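Local atomic coordinates of E3 19 kDa protein (Human adenovirus E serotype 4, PDB entry 5IRO), a protein that probably binds MHC class I heavy chains and retains them in the endoplasmic reticulum, impairing their transport to the surface of the infected cell. Residues 17-22 / 32-37; 25-30 / 101-106; 45-50 / 61-66; 67-72 / 81-86. All coordinates share one frame; numbering follows the deposited sequence.

Overall arrangement
The four contacts are spread over two antiparallel sheets (strands 20-24, 29-34, 54-59 and strands 43-45, 66-72, 78-84) and the C-terminal segment. Interactions 1 and 4 each lie in a hairpin, one per sheet, centres about 11 Å apart, and meet where Leu20 and Phe22 pack on Phe85. Interaction 3 joins the loops flanking strand 54-59, its centre about 11 Å from that of interaction 4. Interaction 2 lies about 26 Å from interaction 4, centre to centre; 25-30 falls between the segments of interaction 1, and interactions 3 and 4 nest inside its loop. Two hairpins, each with a third strand, make the two sheets; one long-range contact draws in the C-terminal segment, which reaches another protein chain.

Interaction 1. Residues 17-22 / 32-37; sequences KCQLSF and LIKCGW
Leu32 O is approached by two neighbouring residues of 17-22. Ser21 N donates to Leu32 O over 2.9 Å, with an N-H...O angle of 161°, and Leu20 CA makes a CA-H...O contact with the same oxygen, CA to O 3.1 Å. In return Leu32 N binds Ser21 O, which makes Ser21 and Leu32 an antiparallel hydrogen-bonded pair. Leu20 and Ile33 form the adjoining non-hydrogen-bonded pair. This is the beta hairpin of strands 20-24 and 29-34, and successive pairs put their side chains on alternate faces. On one face Leu20 CD1 lies 4.3 Å from Ile33 CG1, and Leu20 packs on Phe85, in the loop after strand 78-84. On the other, Ser21 OG rests against the CB and CD2 of Leu32, whose side chain also packs on an acidic residue of another protein chain. Beyond the regular pairing Gln19 and Lys34 run alongside each other in the same direction, Gln19 CG 3.8 Å from Lys34 CB. Lys34 CG stands opposite its own backbone N (chi1 -175°) and the chain stays extended. Past them the disulfide between Cys18 SG and Cys35 SG covalently joins the two segments, although Cys18 is poorly ordered and the fine geometry of the bridge is uncertain.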
loop_
_atom_site.group_PDB
_atom_site.type_symbol
_atom_site.label_atom_id
_atom_site.label_comp_id
_atom_site.label_asym_id
_atom_site.label_seq_id
_atom_site.Cartn_x
_atom_site.Cartn_y
_atom_site.Cartn_z
ATOM N N LYS D 17 27.666 -17.991 -4.001
ATOM C CA LYS D 17 26.274 -18.141 -4.374
ATOM C C LYS D 17 25.424 -17.425 -3.336
ATOM O O LYS D 17 24.981 -18.018 -2.351
ATOM C CB LYS D 17 25.895 -19.626 -4.448
ATOM C CG LYS D 17 24.455 -19.892 -4.861
ATOM C CD LYS D 17 24.114 -21.375 -4.774
ATOM C CE LYS D 17 25.006 -22.205 -5.683
ATOM N NZ LYS D 17 24.665 -23.655 -5.643
ATOM N N CYS D 18 25.215 -16.136 -3.571
ATOM C CA CYS D 18 24.271 -15.340 -2.811
ATOM C C CYS D 18 22.997 -15.195 -3.638
ATOM O O CYS D 18 22.997 -14.537 -4.680
ATOM C CB CYS D 18 24.876 -13.975 -2.494
ATOM S SG CYS D 18 26.138 -14.005 -1.218
ATOM N N GLN D 19 21.920 -15.818 -3.170
ATOM C CA GLN D 19 20.681 -15.935 -3.934
ATOM C C GLN D 19 20.060 -14.590 -4.302
ATOM O O GLN D 19 20.152 -13.622 -3.552
ATOM C CB GLN D 19 19.659 -16.753 -3.139
ATOM C CG GLN D 19 19.142 -16.032 -1.897
ATOM C CD GLN D 19 18.068 -16.796 -1.154
ATOM O OE1 GLN D 19 18.360 -17.658 -0.327
ATOM N NE2 GLN D 19 16.811 -16.475 -1.440
ATOM N N LEU D 20 19.454 -14.524 -5.482
ATOM C CA LEU D 20 18.797 -13.294 -5.913
ATOM C C LEU D 20 17.429 -13.539 -6.554
ATOM O O LEU D 20 17.223 -14.532 -7.252
ATOM C CB LEU D 20 19.701 -12.441 -6.816
ATOM C CG LEU D 20 20.220 -12.911 -8.177
ATOM C CD1 LEU D 20 20.833 -11.726 -8.906
ATOM C CD2 LEU D 20 21.244 -14.026 -8.043
ATOM N N SER D 21 16.503 -12.620 -6.303
ATOM C CA SER D 21 15.144 -12.710 -6.824
ATOM C C SER D 21 14.778 -11.449 -7.601
ATOM O O SER D 21 15.287 -10.364 -7.317
ATOM C CB SER D 21 14.144 -12.937 -5.687
ATOM O OG SER D 21 14.361 -12.019 -4.630
ATOM N N PHE D 22 13.897 -11.598 -8.585
ATOM C CA PHE D 22 13.460 -10.474 -9.406
ATOM C C PHE D 22 11.958 -10.292 -9.279
ATOM O O PHE D 22 11.215 -11.266 -9.149
ATOM C CB PHE D 22 13.841 -10.685 -10.872
ATOM C CG PHE D 22 15.318 -10.653 -11.128
ATOM C CD1 PHE D 22 15.884 -9.595 -11.815
ATOM C CD2 PHE D 22 16.143 -11.672 -10.677
ATOM C CE1 PHE D 22 17.239 -9.555 -12.054
ATOM C CE2 PHE D 22 17.500 -11.637 -10.910
ATOM C CZ PHE D 22 18.047 -10.580 -11.600
ATOM N N LEU D 32 16.747 -8.092 -6.235
ATOM C CA LEU D 32 16.985 -8.337 -4.818
ATOM C C LEU D 32 18.074 -9.386 -4.637
ATOM O O LEU D 32 17.807 -10.582 -4.725
ATOM C CB LEU D 32 15.705 -8.817 -4.139
ATOM C CG LEU D 32 15.824 -9.008 -2.626
ATOM C CD1 LEU D 32 15.705 -7.678 -1.898
ATOM C CD2 LEU D 32 14.801 -10.009 -2.125
ATOM N N ILE D 33 19.293 -8.937 -4.357
ATOM C CA ILE D 33 20.409 -9.845 -4.122
ATOM C C ILE D 33 20.511 -10.209 -2.645
ATOM O O ILE D 33 20.961 -9.402 -1.828
ATOM C CB ILE D 33 21.742 -9.224 -4.581
ATOM C CG1 ILE D 33 21.595 -8.645 -5.991
ATOM C CG2 ILE D 33 22.858 -10.256 -4.538
ATOM C CD1 ILE D 33 22.792 -7.836 -6.453
ATOM N N LYS D 34 20.086 -11.422 -2.306
ATOM C CA LYS D 34 20.113 -11.875 -0.919
ATOM C C LYS D 34 21.274 -12.830 -0.628
ATOM O O LYS D 34 21.336 -13.937 -1.163
ATOM C CB LYS D 34 18.787 -12.541 -0.549
ATOM C CG LYS D 34 18.689 -12.943 0.914
ATOM C CD LYS D 34 17.305 -13.476 1.239
ATOM C CE LYS D 34 17.152 -13.757 2.724
ATOM N NZ LYS D 34 15.822 -14.350 3.030
ATOM N N CYS D 35 22.190 -12.388 0.224
ATOM C CA CYS D 35 23.249 -13.247 0.730
ATOM C C CYS D 35 22.988 -13.577 2.194
ATOM O O CYS D 35 21.966 -13.172 2.750
ATOM C CB CYS D 35 24.620 -12.589 0.541
ATOM S SG CYS D 35 25.083 -12.317 -1.190
ATOM N N GLY D 36 23.912 -14.297 2.823
ATOM C CA GLY D 36 23.687 -14.789 4.171
ATOM C C GLY D 36 23.573 -13.714 5.236
ATOM O O GLY D 36 24.252 -12.689 5.175
ATOM N N TRP D 37 22.702 -13.955 6.213
ATOM C CA TRP D 37 22.525 -13.055 7.350
ATOM C C TRP D 37 23.171 -13.639 8.604
ATOM O O TRP D 37 22.931 -13.177 9.721
ATOM C CB TRP D 37 21.038 -12.795 7.593
ATOM C CG TRP D 37 20.454 -11.782 6.665
ATOM C CD1 TRP D 37 19.743 -12.028 5.527
ATOM C CD2 TRP D 37 20.522 -10.358 6.796
ATOM N NE1 TRP D 37 19.369 -10.845 4.938
ATOM C CE2 TRP D 37 19.834 -9.804 5.699
ATOM C CE3 TRP D 37 21.099 -9.496 7.734
ATOM C CZ2 TRP D 37 19.707 -8.429 5.513
ATOM C CZ3 TRP D 37 20.973 -8.132 7.548
ATOM C CH2 TRP D 37 20.283 -7.612 6.448
#

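Interaction 2. Residues 25-30 / 101-106; sequences DGNRCA and YHMWPP
Asn27 and Trp104 bring a tight turn of the first hairpin against the segment that follows helix 97-100. That helix ends in a Schellman motif with His102, at positive phi, as its C-prime residue, and Met103 and Trp104 are the next two residues to reach back to the hairpin. No hydrogen bond crosses between 25-30 and 101-106, and the contact rests on packing. One part of it is polar group against aliphatic chain: the side chains of Asn27 and Met103 cross at about a right angle, Asn27 ND2 lying 3.2 Å from Met103 CG. Met103 is poorly ordered, which leaves the exact fit here less certain. The other part is backbone against indole. Trp104 has its CG turned away from its own backbone N (chi1 -158°), directing the five-membered ring to Arg28 and Cys29; Arg28 CA is 3.7 Å from Trp104 CD1, and Cys29 N is 3.8 Å from Trp104 NE1. Cys29 is also joined by a disulfide to Cys91. Within 101-106, past the cis peptide before Pro105, the chain folds back and places Pro106 CD 3.4 Å above the indole plane of Trp104, toward its rim. At the ring edge, in its plane, Asn27 O stands 3.0 Å from Trp104 CD1.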
loop_
_atom_site.group_PDB
_atom_site.type_symbol
_atom_site.label_atom_id
_atom_site.label_comp_id
_atom_site.label_asym_id
_atom_site.label_seq_id
_atom_site.Cartn_x
_atom_site.Cartn_y
_atom_site.Cartn_z
ATOM N N ASP D 25 7.835 -4.165 -9.930
ATOM C CA ASP D 25 7.343 -3.141 -9.011
ATOM C C ASP D 25 7.230 -1.782 -9.689
ATOM O O ASP D 25 8.196 -1.042 -9.725
ATOM C CB ASP D 25 8.283 -3.012 -7.805
ATOM C CG ASP D 25 7.949 -3.977 -6.684
ATOM O OD1 ASP D 25 7.998 -3.554 -5.509
ATOM O OD2 ASP D 25 7.664 -5.157 -6.969
ATOM N N GLY D 26 6.037 -1.405 -10.132
ATOM C CA GLY D 26 5.871 -0.129 -10.808
ATOM C C GLY D 26 6.514 -0.046 -12.186
ATOM O O GLY D 26 7.084 0.986 -12.551
ATOM N N ASN D 27 6.418 -1.138 -12.945
ATOM C CA ASN D 27 6.963 -1.234 -14.310
ATOM C C ASN D 27 8.473 -1.049 -14.463
ATOM O O ASN D 27 8.951 -0.382 -15.383
ATOM C CB ASN D 27 6.204 -0.288 -15.241
ATOM C CG ASN D 27 4.737 -0.649 -15.347
ATOM O OD1 ASN D 27 4.378 -1.826 -15.298
ATOM N ND2 ASN D 27 3.880 0.355 -15.473
ATOM N N ARG D 28 9.208 -1.618 -13.519
ATOM C CA ARG D 28 10.663 -1.636 -13.527
ATOM C C ARG D 28 11.090 -2.955 -12.925
ATOM O O ARG D 28 10.424 -3.480 -12.030
ATOM C CB ARG D 28 11.199 -0.501 -12.692
ATOM C CG ARG D 28 10.397 -0.460 -11.442
ATOM C CD ARG D 28 10.831 0.545 -10.423
ATOM N NE ARG D 28 11.855 -0.011 -9.562
ATOM C CZ ARG D 28 12.913 0.681 -9.159
ATOM N NH1 ARG D 28 13.086 1.940 -9.558
ATOM N NH2 ARG D 28 13.804 0.110 -8.370
ATOM N N CYS D 29 12.201 -3.498 -13.390
ATOM C CA CYS D 29 12.646 -4.769 -12.857
ATOM C C CYS D 29 13.423 -4.624 -11.543
ATOM O O CYS D 29 14.625 -4.332 -11.541
ATOM C CB CYS D 29 13.479 -5.503 -13.897
ATOM S SG CYS D 29 13.705 -7.241 -13.531
ATOM N N ALA D 30 12.727 -4.875 -10.435
ATOM C CA ALA D 30 13.320 -4.781 -9.106
ATOM C C ALA D 30 14.186 -5.996 -8.807
ATOM O O ALA D 30 13.718 -7.142 -8.838
ATOM C CB ALA D 30 12.235 -4.632 -8.049
ATOM N N TYR D 101 2.489 -3.699 -23.349
ATOM C CA TYR D 101 1.817 -2.418 -23.172
ATOM C C TYR D 101 2.795 -1.233 -23.185
ATOM O O TYR D 101 2.437 -0.109 -22.829
ATOM C CB TYR D 101 0.989 -2.483 -21.886
ATOM C CG TYR D 101 0.059 -3.683 -21.896
ATOM C CD1 TYR D 101 -0.742 -3.949 -22.998
ATOM C CD2 TYR D 101 0.033 -4.582 -20.839
ATOM C CE1 TYR D 101 -1.572 -5.048 -23.030
ATOM C CE2 TYR D 101 -0.797 -5.689 -20.862
ATOM C CZ TYR D 101 -1.596 -5.914 -21.961
ATOM O OH TYR D 101 -2.427 -7.009 -22.004
ATOM N N HIS D 102 4.031 -1.507 -23.601
ATOM C CA HIS D 102 5.047 -0.478 -23.847
ATOM C C HIS D 102 5.377 0.439 -22.668
ATOM O O HIS D 102 5.489 1.652 -22.845
ATOM C CB HIS D 102 4.651 0.389 -25.049
ATOM C CG HIS D 102 4.426 -0.383 -26.313
ATOM N ND1 HIS D 102 5.451 -0.740 -27.163
ATOM C CD2 HIS D 102 3.291 -0.865 -26.870
ATOM C CE1 HIS D 102 4.955 -1.405 -28.190
ATOM N NE2 HIS D 102 3.647 -1.498 -28.036
ATOM N N MET D 103 5.531 -0.119 -21.471
ATOM C CA MET D 103 5.921 0.703 -20.328
ATOM C C MET D 103 7.336 0.362 -19.862
ATOM O O MET D 103 7.924 1.083 -19.055
ATOM C CB MET D 103 4.920 0.558 -19.177
ATOM C CG MET D 103 5.013 1.664 -18.125
ATOM S SD MET D 103 4.300 3.242 -18.638
ATOM C CE MET D 103 4.759 4.290 -17.257
ATOM N N TRP D 104 7.892 -0.724 -20.390
ATOM C CA TRP D 104 9.280 -1.054 -20.109
ATOM C C TRP D 104 9.902 -1.408 -21.458
ATOM O O TRP D 104 9.276 -2.113 -22.252
ATOM C CB TRP D 104 9.385 -2.241 -19.153
ATOM C CG TRP D 104 10.695 -2.298 -18.415
ATOM C CD1 TRP D 104 10.980 -1.699 -17.221
ATOM C CD2 TRP D 104 11.914 -2.907 -18.855
ATOM N NE1 TRP D 104 12.283 -1.943 -16.866
ATOM C CE2 TRP D 104 12.882 -2.675 -17.857
ATOM C CE3 TRP D 104 12.278 -3.634 -19.989
ATOM C CZ2 TRP D 104 14.187 -3.151 -17.958
ATOM C CZ3 TRP D 104 13.574 -4.108 -20.087
ATOM C CH2 TRP D 104 14.510 -3.868 -19.077
ATOM N N PRO D 105 11.132 -0.938 -21.734
ATOM C CA PRO D 105 12.111 -0.184 -20.933
ATOM C C PRO D 105 11.590 1.126 -20.331
ATOM O O PRO D 105 10.655 1.718 -20.874
ATOM C CB PRO D 105 13.228 0.117 -21.948
ATOM C CG PRO D 105 12.600 -0.062 -23.289
ATOM C CD PRO D 105 11.626 -1.170 -23.102
ATOM N N PRO D 106 12.198 1.570 -19.215
ATOM C CA PRO D 106 11.820 2.747 -18.421
ATOM C C PRO D 106 11.493 4.015 -19.215
ATOM O O PRO D 106 10.866 4.918 -18.659
ATOM C CB PRO D 106 13.059 2.978 -17.556
ATOM C CG PRO D 106 13.567 1.607 -17.308
ATOM C CD PRO D 106 13.307 0.832 -18.578
#

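Interaction 3. Residues 45-50 / 61-66; sequences QYKNKT and PGDPEW
Tyr46 and Lys47, consecutive residues on one loop, both reach Pro64 on the other, and Lys47 goes on to Asp63. The tyrosine ring crosses the Pro64 side chain at about a right angle, its CE1 4.0 Å from Pro64 CB. With CG opposite the backbone N (chi1 171°), the ring extends far enough for Tyr46 OH to donate to Pro64 O over 3.2 Å; the hydroxyl is tilted 19° from the carbonyl plane, while Pro64 O itself lies at the ring edge. Lys47 CG lies over one face of the Tyr46 ring, toward its rim, and also meets the proline ring, 3.5 Å from Pro64 CD. From there the extended lysine chain carries its ammonium to the carboxylate, where Lys47 NZ forms a salt bridge with Asp63 OD2 at 2.7 Å, coming from above the carboxylate plane. The ammonium also donates to Thr58 O, so NZ has two oxygen partners. Gln45 NE2 bonds to Lys47 O at 3.0 Å within the same loop. The two loops flank strand 54-59: Tyr46 packs on its Ser57 and Trp59, Asp63 O accepts from the Trp59 indole N-H, and segment 45-50 follows strand 43-45 while 61-66 leads into strand 66-72.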
loop_
_atom_site.group_PDB
_atom_site.type_symbol
_atom_site.label_atom_id
_atom_site.label_comp_id
_atom_site.label_asym_id
_atom_site.label_seq_id
_atom_site.Cartn_x
_atom_site.Cartn_y
_atom_site.Cartn_z
ATOM N N GLN D 45 27.789 -5.486 -3.121
ATOM C CA GLN D 45 27.773 -4.291 -3.950
ATOM C C GLN D 45 27.263 -4.655 -5.337
ATOM O O GLN D 45 27.619 -5.700 -5.875
ATOM C CB GLN D 45 29.180 -3.698 -4.025
ATOM C CG GLN D 45 29.418 -2.707 -5.152
ATOM C CD GLN D 45 29.599 -1.292 -4.650
ATOM O OE1 GLN D 45 29.981 -1.075 -3.500
ATOM N NE2 GLN D 45 29.334 -0.317 -5.511
ATOM N N TYR D 46 26.429 -3.797 -5.913
ATOM C CA TYR D 46 25.839 -4.069 -7.218
ATOM C C TYR D 46 26.261 -2.997 -8.223
ATOM O O TYR D 46 27.104 -3.251 -9.082
ATOM C CB TYR D 46 24.311 -4.161 -7.109
ATOM C CG TYR D 46 23.581 -4.220 -8.435
ATOM C CD1 TYR D 46 24.069 -4.981 -9.492
ATOM C CD2 TYR D 46 22.398 -3.519 -8.626
ATOM C CE1 TYR D 46 23.405 -5.031 -10.702
ATOM C CE2 TYR D 46 21.725 -3.566 -9.832
ATOM C CZ TYR D 46 22.232 -4.324 -10.866
ATOM O OH TYR D 46 21.565 -4.375 -12.067
ATOM N N LYS D 47 25.683 -1.804 -8.123
ATOM C CA LYS D 47 26.081 -0.710 -9.005
ATOM C C LYS D 47 27.071 0.208 -8.299
ATOM O O LYS D 47 28.280 -0.028 -8.299
ATOM C CB LYS D 47 24.859 0.120 -9.410
ATOM C CG LYS D 47 23.909 -0.558 -10.389
ATOM C CD LYS D 47 22.669 0.299 -10.638
ATOM C CE LYS D 47 21.676 -0.392 -11.566
ATOM N NZ LYS D 47 20.358 0.307 -11.607
ATOM N N ASN D 48 26.525 1.254 -7.693
ATOM C CA ASN D 48 27.295 2.218 -6.928
ATOM C C ASN D 48 26.677 2.252 -5.544
ATOM O O ASN D 48 26.871 3.187 -4.766
ATOM C CB ASN D 48 27.254 3.591 -7.594
ATOM C CG ASN D 48 27.820 3.569 -9.002
ATOM O OD1 ASN D 48 28.710 2.779 -9.311
ATOM N ND2 ASN D 48 27.298 4.434 -9.865
ATOM N N LYS D 49 25.919 1.199 -5.261
ATOM C CA LYS D 49 25.198 1.058 -4.011
ATOM C C LYS D 49 25.745 -0.149 -3.268
ATOM O O LYS D 49 25.885 -1.233 -3.835
ATOM C CB LYS D 49 23.699 0.892 -4.274
ATOM C CG LYS D 49 22.883 0.475 -3.062
ATOM C CD LYS D 49 21.418 0.292 -3.432
ATOM C CE LYS D 49 20.572 -0.048 -2.218
ATOM N NZ LYS D 49 19.120 -0.067 -2.548
ATOM N N THR D 50 26.042 0.047 -1.989
ATOM C CA THR D 50 26.589 -1.003 -1.149
ATOM C C THR D 50 25.594 -1.212 -0.025
ATOM O O THR D 50 25.192 -0.253 0.631
ATOM C CB THR D 50 27.936 -0.581 -0.528
ATOM O OG1 THR D 50 27.741 -0.225 0.846
ATOM C CG2 THR D 50 28.525 0.611 -1.273
ATOM N N PRO D 61 18.264 -1.757 -19.375
ATOM C CA PRO D 61 19.308 -1.919 -20.396
ATOM C C PRO D 61 20.498 -0.989 -20.180
ATOM O O PRO D 61 20.336 0.231 -20.183
ATOM C CB PRO D 61 18.581 -1.558 -21.691
ATOM C CG PRO D 61 17.179 -1.969 -21.443
ATOM C CD PRO D 61 16.920 -1.711 -19.981
ATOM N N GLY D 62 21.677 -1.571 -19.982
ATOM C CA GLY D 62 22.880 -0.798 -19.731
ATOM C C GLY D 62 23.403 -0.990 -18.319
ATOM O O GLY D 62 24.602 -0.861 -18.069
ATOM N N ASP D 63 22.499 -1.307 -17.397
ATOM C CA ASP D 63 22.850 -1.497 -15.990
ATOM C C ASP D 63 23.720 -2.744 -15.785
ATOM O O ASP D 63 23.659 -3.679 -16.586
ATOM C CB ASP D 63 21.573 -1.549 -15.141
ATOM C CG ASP D 63 20.841 -0.219 -15.116
ATOM O OD1 ASP D 63 21.174 0.659 -15.940
ATOM O OD2 ASP D 63 19.933 -0.052 -14.275
ATOM N N PRO D 64 24.529 -2.760 -14.708
ATOM C CA PRO D 64 25.547 -3.801 -14.519
ATOM C C PRO D 64 24.982 -5.214 -14.450
ATOM O O PRO D 64 23.828 -5.414 -14.070
ATOM C CB PRO D 64 26.170 -3.435 -13.166
ATOM C CG PRO D 64 25.917 -1.982 -13.018
ATOM C CD PRO D 64 24.576 -1.756 -13.631
ATOM N N GLU D 65 25.807 -6.184 -14.831
ATOM C CA GLU D 65 25.410 -7.583 -14.828
ATOM C C GLU D 65 26.419 -8.389 -14.035
ATOM O O GLU D 65 26.552 -9.603 -14.203
ATOM C CB GLU D 65 25.304 -8.095 -16.256
ATOM C CG GLU D 65 24.214 -7.402 -17.037
ATOM C CD GLU D 65 24.392 -7.551 -18.521
ATOM O OE1 GLU D 65 25.497 -7.951 -18.945
ATOM O OE2 GLU D 65 23.422 -7.285 -19.258
ATOM N N TRP D 66 27.135 -7.682 -13.172
ATOM C CA TRP D 66 28.062 -8.295 -12.245
ATOM C C TRP D 66 27.863 -7.616 -10.899
ATOM O O TRP D 66 27.314 -6.516 -10.826
ATOM C CB TRP D 66 29.490 -8.135 -12.767
ATOM C CG TRP D 66 29.903 -6.713 -12.982
ATOM C CD1 TRP D 66 29.964 -6.047 -14.173
ATOM C CD2 TRP D 66 30.419 -5.816 -11.996
ATOM N NE1 TRP D 66 30.424 -4.768 -13.976
ATOM C CE2 TRP D 66 30.720 -4.604 -12.648
ATOM C CE3 TRP D 66 30.635 -5.910 -10.618
ATOM C CZ2 TRP D 66 31.223 -3.499 -11.971
ATOM C CZ3 TRP D 66 31.132 -4.815 -9.949
ATOM C CH2 TRP D 66 31.423 -3.627 -10.624
#

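Interaction 4. Residues 67-72 / 81-86; sequences YTVSVP and VNNTFI
Tyr67 lies across Asn83, and the two residues are also paired through their backbones: Tyr67 N donates to Asn83 O, and Asn83 N to Tyr67 O, each over 2.9 Å. From CB the tyrosine side chain sets out with CG between the backbone N and the carbonyl carbon (chi1 58°), a course that lays the ring over the neighbouring strand. CB itself is close to Gln45 O on the far side, in strand 43-45. Asn83 O lies over Tyr67 CD2, 3.3 Å away, on the same side of the ring as Asn83 CB. CE2, one atom further on, meets Phe85 CB at 3.8 Å near the ring plane. CE1, on the other edge, touches Ile33 of the first sheet, and CZ sits 3.8 Å from Asn83 CB. That CB lies over the ring face, 21° off its normal, a CH-pi contact in which the asparagine amide is turned 72° from the ring. The tip, OH, is 4.0 Å from Asn83 CB and also nears Cys18 O.

Further along the strand, Val69 and Val81 form a second hydrogen-bonded pair, and their side chains run the same way, Val69 CG1 to Val81 CB 3.8 Å. Between these pairs, Thr68 and Asn82 project side by side from the opposite face.

This is the antiparallel beta hairpin of strands 66-72 and 78-84. Strand 66-72 is central in its sheet, with strand 43-45 bonded along its other edge through Thr68 to Gln45 and Ser70 to Ala43, while Phe85 packs across on Phe22 of strand 20-24 in the first sheet.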
loop_
_atom_site.group_PDB
_atom_site.type_symbol
_atom_site.label_atom_id
_atom_site.label_comp_id
_atom_site.label_asym_id
_atom_site.label_seq_id
_atom_site.Cartn_x
_atom_site.Cartn_y
_atom_site.Cartn_z
ATOM N N TYR D 67 28.319 -8.264 -9.836
ATOM C CA TYR D 67 28.241 -7.698 -8.498
ATOM C C TYR D 67 29.396 -8.201 -7.643
ATOM O O TYR D 67 29.885 -9.310 -7.846
ATOM C CB TYR D 67 26.879 -8.000 -7.857
ATOM C CG TYR D 67 26.538 -9.472 -7.743
ATOM C CD1 TYR D 67 26.624 -10.135 -6.527
ATOM C CD2 TYR D 67 26.125 -10.197 -8.855
ATOM C CE1 TYR D 67 26.310 -11.476 -6.419
ATOM C CE2 TYR D 67 25.810 -11.537 -8.758
ATOM C CZ TYR D 67 25.905 -12.172 -7.539
ATOM O OH TYR D 67 25.591 -13.509 -7.441
ATOM N N THR D 68 29.822 -7.388 -6.682
ATOM C CA THR D 68 30.981 -7.732 -5.869
ATOM C C THR D 68 30.571 -8.184 -4.478
ATOM O O THR D 68 29.648 -7.626 -3.877
ATOM C CB THR D 68 31.963 -6.547 -5.730
ATOM O OG1 THR D 68 31.277 -5.397 -5.232
ATOM C CG2 THR D 68 32.587 -6.216 -7.059
ATOM N N VAL D 69 31.270 -9.194 -3.971
ATOM C CA VAL D 69 31.038 -9.680 -2.618
ATOM C C VAL D 69 32.334 -9.601 -1.815
ATOM O O VAL D 69 33.320 -10.271 -2.121
ATOM C CB VAL D 69 30.461 -11.127 -2.603
ATOM C CG1 VAL D 69 31.258 -12.057 -3.511
ATOM C CG2 VAL D 69 30.382 -11.668 -1.178
ATOM N N SER D 70 32.328 -8.752 -0.793
ATOM C CA SER D 70 33.502 -8.552 0.039
ATOM C C SER D 70 33.391 -9.487 1.229
ATOM O O SER D 70 32.455 -9.374 2.026
ATOM C CB SER D 70 33.594 -7.096 0.505
ATOM O OG SER D 70 33.506 -6.194 -0.586
ATOM N N VAL D 71 34.344 -10.407 1.345
ATOM C CA VAL D 71 34.318 -11.404 2.412
ATOM C C VAL D 71 35.699 -11.686 3.000
ATOM O O VAL D 71 36.644 -11.976 2.270
ATOM C CB VAL D 71 33.711 -12.738 1.920
ATOM C CG1 VAL D 71 32.198 -12.667 1.913
ATOM C CG2 VAL D 71 34.241 -13.096 0.540
ATOM N N PRO D 72 35.807 -11.620 4.336
ATOM C CA PRO D 72 37.055 -11.898 5.055
ATOM C C PRO D 72 37.448 -13.371 4.999
ATOM O O PRO D 72 36.582 -14.246 5.038
ATOM C CB PRO D 72 36.717 -11.496 6.494
ATOM C CG PRO D 72 35.236 -11.661 6.586
ATOM C CD PRO D 72 34.723 -11.221 5.250
ATOM N N VAL D 81 35.175 -10.539 -4.331
ATOM C CA VAL D 81 35.024 -11.479 -5.437
ATOM C C VAL D 81 33.943 -10.990 -6.394
ATOM O O VAL D 81 32.833 -10.655 -5.970
ATOM C CB VAL D 81 34.672 -12.896 -4.928
ATOM C CG1 VAL D 81 34.239 -13.795 -6.075
ATOM C CG2 VAL D 81 35.850 -13.502 -4.184
ATOM N N ASN D 82 34.278 -10.934 -7.680
ATOM C CA ASN D 82 33.325 -10.519 -8.700
ATOM C C ASN D 82 32.490 -11.695 -9.196
ATOM O O ASN D 82 33.034 -12.717 -9.612
ATOM C CB ASN D 82 34.049 -9.854 -9.876
ATOM C CG ASN D 82 34.523 -8.453 -9.549
ATOM O OD1 ASN D 82 34.586 -8.069 -8.384
ATOM N ND2 ASN D 82 34.854 -7.679 -10.575
ATOM N N ASN D 83 31.170 -11.552 -9.146
ATOM C CA ASN D 83 30.281 -12.589 -9.651
ATOM C C ASN D 83 29.383 -12.061 -10.761
ATOM O O ASN D 83 28.785 -10.998 -10.624
ATOM C CB ASN D 83 29.432 -13.155 -8.513
ATOM C CG ASN D 83 30.175 -14.187 -7.690
ATOM O OD1 ASN D 83 31.167 -14.759 -8.140
ATOM N ND2 ASN D 83 29.704 -14.425 -6.471
ATOM N N THR D 84 29.271 -12.812 -11.852
ATOM C CA THR D 84 28.441 -12.377 -12.969
ATOM C C THR D 84 27.120 -13.147 -13.004
ATOM O O THR D 84 27.093 -14.361 -13.197
ATOM C CB THR D 84 29.178 -12.490 -14.336
ATOM O OG1 THR D 84 28.272 -12.180 -15.401
ATOM C CG2 THR D 84 29.757 -13.884 -14.550
ATOM N N PHE D 85 26.026 -12.430 -12.778
ATOM C CA PHE D 85 24.695 -12.989 -12.957
ATOM C C PHE D 85 23.955 -12.059 -13.890
ATOM O O PHE D 85 23.905 -10.850 -13.668
ATOM C CB PHE D 85 23.942 -13.092 -11.633
ATOM C CG PHE D 85 22.627 -13.814 -11.749
ATOM C CD1 PHE D 85 21.452 -13.118 -11.995
ATOM C CD2 PHE D 85 22.570 -15.194 -11.635
ATOM C CE1 PHE D 85 20.243 -13.783 -12.108
ATOM C CE2 PHE D 85 21.366 -15.865 -11.748
ATOM C CZ PHE D 85 20.200 -15.158 -11.985
ATOM N N ILE D 86 23.379 -12.630 -14.939
ATOM C CA ILE D 86 22.707 -11.829 -15.947
ATOM C C ILE D 86 21.277 -11.434 -15.568
ATOM O O ILE D 86 20.398 -12.277 -15.375
ATOM C CB ILE D 86 22.736 -12.533 -17.325
ATOM C CG1 ILE D 86 22.138 -11.625 -18.398
ATOM C CG2 ILE D 86 22.073 -13.911 -17.272
ATOM C CD1 ILE D 86 23.076 -10.522 -18.818
#